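Local coordinates for regulatory protein (Bacillus megaterium, PDB 4UA1), which probably represses the mercury resistance operon in the absence of mercury and activates its transcription when mercury(II) is bound, at residues E23-I28 against N63-L68; H50-M55 against K67-V72. One frame throughout, in Å; residues are numbered along the deposited sequence.

Contact 1: residues E23-I28 against N63-L68; sequences ERLGLI and NEIDKL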
loop_
_atom_site.group_PDB
_atom_site.type_symbol
_atom_site.label_atom_id
_atom_site.label_comp_id
_atom_site.label_asym_id
_atom_site.label_seq_id
_atom_site.Cartn_x
_atom_site.Cartn_y
_atom_site.Cartn_z
ATOM N N GLU B 23 -21.202 6.367 0.774
ATOM C CA GLU B 23 -20.645 6.073 2.100
ATOM C C GLU B 23 -20.882 7.140 3.143
ATOM O O GLU B 23 -20.332 7.026 4.226
ATOM C CB GLU B 23 -19.147 5.829 2.016
ATOM C CG GLU B 23 -18.813 4.434 1.583
ATOM C CD GLU B 23 -17.388 4.315 1.129
ATOM O OE1 GLU B 23 -16.655 5.328 1.236
ATOM O OE2 GLU B 23 -17.015 3.225 0.637
ATOM N N ARG B 24 -21.635 8.186 2.802
ATOM C CA ARG B 24 -21.976 9.300 3.718
ATOM C C ARG B 24 -20.825 10.313 3.914
ATOM O O ARG B 24 -21.010 11.365 4.522
ATOM C CB ARG B 24 -22.451 8.741 5.075
ATOM C CG ARG B 24 -22.355 9.651 6.296
ATOM C CD ARG B 24 -21.955 8.850 7.531
ATOM N NE ARG B 24 -21.682 9.721 8.668
ATOM C CZ ARG B 24 -20.476 10.150 9.029
ATOM N NH1 ARG B 24 -19.392 9.793 8.351
ATOM N NH2 ARG B 24 -20.360 10.940 10.084
ATOM N N LEU B 25 -19.664 10.045 3.325
ATOM C CA LEU B 25 -18.539 10.975 3.444
ATOM C C LEU B 25 -18.833 12.320 2.788
ATOM O O LEU B 25 -18.595 13.387 3.366
ATOM C CB LEU B 25 -17.269 10.381 2.834
ATOM C CG LEU B 25 -16.728 9.105 3.476
ATOM C CD1 LEU B 25 -15.557 8.643 2.655
ATOM C CD2 LEU B 25 -16.348 9.306 4.932
ATOM N N GLY B 26 -19.334 12.259 1.565
ATOM C CA GLY B 26 -19.706 13.457 0.845
ATOM C C GLY B 26 -21.190 13.664 0.994
ATOM O O GLY B 26 -21.935 12.730 1.206
ATOM N N LEU B 27 -21.630 14.887 0.807
ATOM C CA LEU B 27 -23.020 15.194 0.987
ATOM C C LEU B 27 -23.815 14.718 -0.228
ATOM O O LEU B 27 -23.223 14.275 -1.223
ATOM C CB LEU B 27 -23.123 16.684 1.161
ATOM C CG LEU B 27 -24.287 17.194 1.938
ATOM C CD1 LEU B 27 -24.101 16.588 3.301
ATOM C CD2 LEU B 27 -24.128 18.676 2.014
ATOM N N ILE B 28 -25.138 14.857 -0.221
ATOM C CA ILE B 28 -25.879 14.546 -1.452
ATOM C C ILE B 28 -26.107 15.822 -2.247
ATOM O O ILE B 28 -26.374 16.880 -1.677
ATOM C CB ILE B 28 -27.210 13.806 -1.162
ATOM C CG1 ILE B 28 -27.510 12.749 -2.231
ATOM C CG2 ILE B 28 -28.347 14.753 -0.809
ATOM C CD1 ILE B 28 -28.726 11.847 -1.926
ATOM N N ASN B 63 -11.838 4.384 5.934
ATOM C CA ASN B 63 -12.491 4.020 7.168
ATOM C C ASN B 63 -12.185 4.968 8.307
ATOM O O ASN B 63 -13.098 5.461 8.981
ATOM C CB ASN B 63 -12.079 2.610 7.549
ATOM C CG ASN B 63 -12.983 2.018 8.568
ATOM O OD1 ASN B 63 -12.574 1.783 9.704
ATOM N ND2 ASN B 63 -14.235 1.788 8.186
ATOM N N GLU B 64 -10.897 5.234 8.504
ATOM C CA GLU B 64 -10.449 6.225 9.474
ATOM C C GLU B 64 -11.084 7.586 9.214
ATOM O O GLU B 64 -11.507 8.290 10.136
ATOM C CB GLU B 64 -8.933 6.338 9.446
ATOM C CG GLU B 64 -8.285 5.038 9.823
ATOM C CD GLU B 64 -6.771 5.083 9.884
ATOM O OE1 GLU B 64 -6.138 5.845 9.111
ATOM O OE2 GLU B 64 -6.233 4.301 10.699
ATOM N N ILE B 65 -11.147 7.958 7.948
ATOM C CA ILE B 65 -11.711 9.241 7.577
ATOM C C ILE B 65 -13.194 9.297 7.925
ATOM O O ILE B 65 -13.698 10.328 8.376
ATOM C CB ILE B 65 -11.467 9.500 6.089
ATOM C CG1 ILE B 65 -9.965 9.788 5.864
ATOM C CG2 ILE B 65 -12.342 10.621 5.584
ATOM C CD1 ILE B 65 -9.566 9.934 4.430
ATOM N N ASP B 66 -13.869 8.165 7.765
ATOM C CA ASP B 66 -15.277 7.991 8.129
ATOM C C ASP B 66 -15.502 8.266 9.621
ATOM O O ASP B 66 -16.403 9.048 10.021
ATOM C CB ASP B 66 -15.711 6.565 7.793
ATOM C CG ASP B 66 -17.210 6.384 7.775
ATOM O OD1 ASP B 66 -17.924 7.099 8.500
ATOM O OD2 ASP B 66 -17.672 5.482 7.050
ATOM N N LYS B 67 -14.703 7.582 10.442
ATOM C CA LYS B 67 -14.800 7.752 11.882
ATOM C C LYS B 67 -14.535 9.210 12.262
ATOM O O LYS B 67 -15.395 9.881 12.861
ATOM C CB LYS B 67 -13.821 6.812 12.590
ATOM N N LEU B 68 -13.370 9.697 11.845
ATOM C CA LEU B 68 -12.909 11.043 12.146
ATOM C C LEU B 68 -13.988 12.055 11.830
ATOM O O LEU B 68 -14.303 12.903 12.656
ATOM C CB LEU B 68 -11.629 11.350 11.355
ATOM C CG LEU B 68 -10.976 12.741 11.335
ATOM C CD1 LEU B 68 -9.503 12.662 10.912
ATOM C CD2 LEU B 68 -11.701 13.702 10.389
#

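Contact 2: residues H50-M55 against K67-V72; sequences HFIKRM and KLLGVV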
loop_
_atom_site.group_PDB
_atom_site.type_symbol
_atom_site.label_atom_id
_atom_site.label_comp_id
_atom_site.label_asym_id
_atom_site.label_seq_id
_atom_site.Cartn_x
_atom_site.Cartn_y
_atom_site.Cartn_z
ATOM N N HIS B 50 -11.880 18.271 -0.739
ATOM C CA HIS B 50 -10.439 18.597 -0.648
ATOM C C HIS B 50 -9.850 17.957 0.588
ATOM O O HIS B 50 -8.828 17.265 0.526
ATOM C CB HIS B 50 -10.170 20.109 -0.595
ATOM C CG HIS B 50 -10.095 20.757 -1.937
ATOM N ND1 HIS B 50 -9.187 20.371 -2.896
ATOM C CD2 HIS B 50 -10.841 21.740 -2.497
ATOM C CE1 HIS B 50 -9.366 21.099 -3.985
ATOM N NE2 HIS B 50 -10.365 21.935 -3.771
ATOM N N PHE B 51 -10.532 18.206 1.706
ATOM C CA PHE B 51 -10.136 17.712 3.006
ATOM C C PHE B 51 -9.930 16.180 2.945
ATOM O O PHE B 51 -8.898 15.642 3.388
ATOM C CB PHE B 51 -11.216 18.083 4.028
ATOM C CG PHE B 51 -10.900 17.666 5.440
ATOM C CD1 PHE B 51 -9.602 17.734 5.931
ATOM C CD2 PHE B 51 -11.901 17.201 6.275
ATOM C CE1 PHE B 51 -9.308 17.348 7.227
ATOM C CE2 PHE B 51 -11.621 16.817 7.572
ATOM C CZ PHE B 51 -10.322 16.882 8.047
ATOM N N ILE B 52 -10.899 15.488 2.353
ATOM C CA ILE B 52 -10.853 14.041 2.301
ATOM C C ILE B 52 -9.701 13.565 1.419
ATOM O O ILE B 52 -8.916 12.683 1.804
ATOM C CB ILE B 52 -12.188 13.484 1.794
ATOM C CG1 ILE B 52 -13.258 13.651 2.872
ATOM C CG2 ILE B 52 -12.051 12.031 1.428
ATOM C CD1 ILE B 52 -14.645 13.509 2.349
ATOM N N LYS B 53 -9.597 14.163 0.238
ATOM C CA LYS B 53 -8.519 13.826 -0.671
ATOM C C LYS B 53 -7.161 13.968 0.047
ATOM O O LYS B 53 -6.316 13.060 0.007
ATOM C CB LYS B 53 -8.599 14.707 -1.934
ATOM C CG LYS B 53 -7.479 14.493 -2.952
ATOM C CD LYS B 53 -7.533 13.092 -3.514
ATOM C CE LYS B 53 -6.440 12.830 -4.528
ATOM N NZ LYS B 53 -6.111 11.371 -4.538
ATOM N N ARG B 54 -6.957 15.082 0.741
ATOM C CA ARG B 54 -5.637 15.320 1.304
ATOM C C ARG B 54 -5.371 14.427 2.490
ATOM O O ARG B 54 -4.236 14.005 2.690
ATOM C CB ARG B 54 -5.437 16.788 1.681
ATOM C CG ARG B 54 -5.414 17.615 0.428
ATOM C CD ARG B 54 -5.319 19.083 0.667
ATOM N NE ARG B 54 -5.862 19.778 -0.493
ATOM C CZ ARG B 54 -5.639 21.053 -0.795
ATOM N NH1 ARG B 54 -4.800 21.797 -0.069
ATOM N NH2 ARG B 54 -6.214 21.564 -1.869
ATOM N N MET B 55 -6.405 14.127 3.270
ATOM C CA MET B 55 -6.238 13.195 4.372
ATOM C C MET B 55 -5.784 11.871 3.811
ATOM O O MET B 55 -4.904 11.223 4.385
ATOM C CB MET B 55 -7.525 13.036 5.193
ATOM C CG MET B 55 -7.727 14.126 6.250
ATOM S SD MET B 55 -8.903 13.685 7.551
ATOM C CE MET B 55 -10.440 13.584 6.643
ATOM N N LYS B 67 -14.703 7.582 10.442
ATOM C CA LYS B 67 -14.800 7.752 11.882
ATOM C C LYS B 67 -14.535 9.210 12.262
ATOM O O LYS B 67 -15.395 9.881 12.861
ATOM C CB LYS B 67 -13.821 6.812 12.590
ATOM N N LEU B 68 -13.370 9.697 11.845
ATOM C CA LEU B 68 -12.909 11.043 12.146
ATOM C C LEU B 68 -13.988 12.055 11.830
ATOM O O LEU B 68 -14.303 12.903 12.656
ATOM C CB LEU B 68 -11.629 11.350 11.355
ATOM C CG LEU B 68 -10.976 12.741 11.335
ATOM C CD1 LEU B 68 -9.503 12.662 10.912
ATOM C CD2 LEU B 68 -11.701 13.702 10.389
ATOM N N LEU B 69 -14.554 11.957 10.633
ATOM C CA LEU B 69 -15.575 12.895 10.227
ATOM C C LEU B 69 -16.816 12.808 11.116
ATOM O O LEU B 69 -17.422 13.831 11.428
ATOM C CB LEU B 69 -15.949 12.681 8.760
ATOM C CG LEU B 69 -15.029 13.300 7.704
ATOM C CD1 LEU B 69 -15.542 12.973 6.304
ATOM C CD2 LEU B 69 -14.937 14.813 7.914
ATOM N N GLY B 70 -17.178 11.600 11.548
ATOM C CA GLY B 70 -18.299 11.472 12.467
ATOM C C GLY B 70 -18.078 12.225 13.763
ATOM O O GLY B 70 -18.946 12.988 14.240
ATOM N N VAL B 71 -16.899 12.004 14.335
ATOM C CA VAL B 71 -16.502 12.646 15.582
ATOM C C VAL B 71 -16.427 14.173 15.453
ATOM O O VAL B 71 -17.083 14.901 16.207
ATOM C CB VAL B 71 -15.152 12.076 16.078
ATOM C CG1 VAL B 71 -14.681 12.782 17.321
ATOM C CG2 VAL B 71 -15.306 10.593 16.360
ATOM N N VAL B 72 -15.655 14.671 14.494
ATOM C CA VAL B 72 -15.509 16.116 14.372
ATOM C C VAL B 72 -16.867 16.757 14.108
ATOM O O VAL B 72 -17.221 17.752 14.738
ATOM C CB VAL B 72 -14.536 16.532 13.237
ATOM C CG1 VAL B 72 -14.437 18.052 13.163
ATOM C CG2 VAL B 72 -13.157 15.912 13.441
#

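Contact 1: residues E23-I28 against N63-L68
The turn that leaves helix 18-22, part of the helix-turn-helix of the MerR DNA-binding domain, meets the flank of helix 62-74 through Arg-24, Leu-25 and Asp-66. Helix 18-22 ends in a Schellman motif, in which Arg-24 takes a positive phi of 78° and two bonds run back into the last turn. The chain thereby swings away from the helix, bringing the CA of Leu-25 to 6.4 Å from the CA of Asp-66. From this turn the long arginine chain, bent at chi2, reaches across to the acid. Its NH1 forms a salt bridge with Asp-66 OD1, 3.1 Å away. A single nitrogen meets a single oxygen here, and although the guanidinium and carboxylate planes lie only 12° apart, the oxygen approaches obliquely. The aspartate can offer that oxygen because its CG is anti to its own backbone N (chi1 -164°), which brings the end of the short side chain nearer the loop. The pair sits near the surface, with Arg-24 exposed and Asp-66 partly exposed, where opposite charges probably cost little to desolvate, and the arginine chain also packs on Arg-74.

Further in, the bridge gives way to hydrocarbon. CD2 of Leu-25 lies against the helix backbone, 3.6 Å from Asp-66 CA, and 4.0 Å from Asp-66 CB, so the acid is touched by apolar carbon at its base and by charge at its end. The same methyl meets Ile-65 CG2 at 4.3 Å. Leucine and isoleucine fit this buried side of the helix, where Ile-65 also packs on Met-55 and Phe-60, while Leu-25 packs on Leu-62. Glu-23 remains more peripheral: its OE1 is 5.9 Å from Asp-66 OD2, two like charges that do not touch.

Contact 2: residues H50-M55 against K67-V72
Phe-51 meets both leucines of the facing helix with its ring. Leu-69 CD2 comes in at the ring edge, near its plane, 3.9 Å from Phe-51 CE2, and Leu-68 CD2 approaches CZ obliquely at 4.2 Å. With CG anti to the backbone N (chi1 -178°), the ring is carried out toward helix 62-74.

Ile-52 follows, its CD1 4.1 Å from Leu-69 CD1; the two side chains meet at about a right angle. The two methyls of Leu-69 are thus divided between Phe-51 and Ile-52, a use for its forked end. Helices 44-57 and 62-74 form the helical pair characteristic of the MerR DNA-binding domain. The axes of segments 50-55 and 67-72 come no closer than 12.6 Å, with their directions 136° apart, so large apolar residues are needed to bridge the gap.

Met-55, one turn beyond Phe-51, lays its CE over one face of that ring, offset toward the rim. Met-55 and Leu-68 reach toward each other tip to tip, SD lying 3.6 Å from Leu-68 CD1. Beyond them Met-82 and Phe-85 of helix 78-112 cover Leu-68, and Leu-129 of the second subunit packs on Phe-51.

In the fold
From the N terminus, the chain passes helix 18-22 and enters the loop 23-28, then builds helix 44-57 and helix 62-74. Contact 1 closes the long excursion from the loop to helix 62-74. Contact 2 closes the shorter loop between the two helices, which begins inside the first and ends just past it, so the two overlap and share Lys-67 and Leu-68. Their centres are 7 Å apart, and they are continuous in space: Leu-25 packs on Leu-69, and Arg-24 NH2 lies against Gly-70 CA. Helix 62-74 therefore joins the end of the helix-turn-helix to helix 44-57.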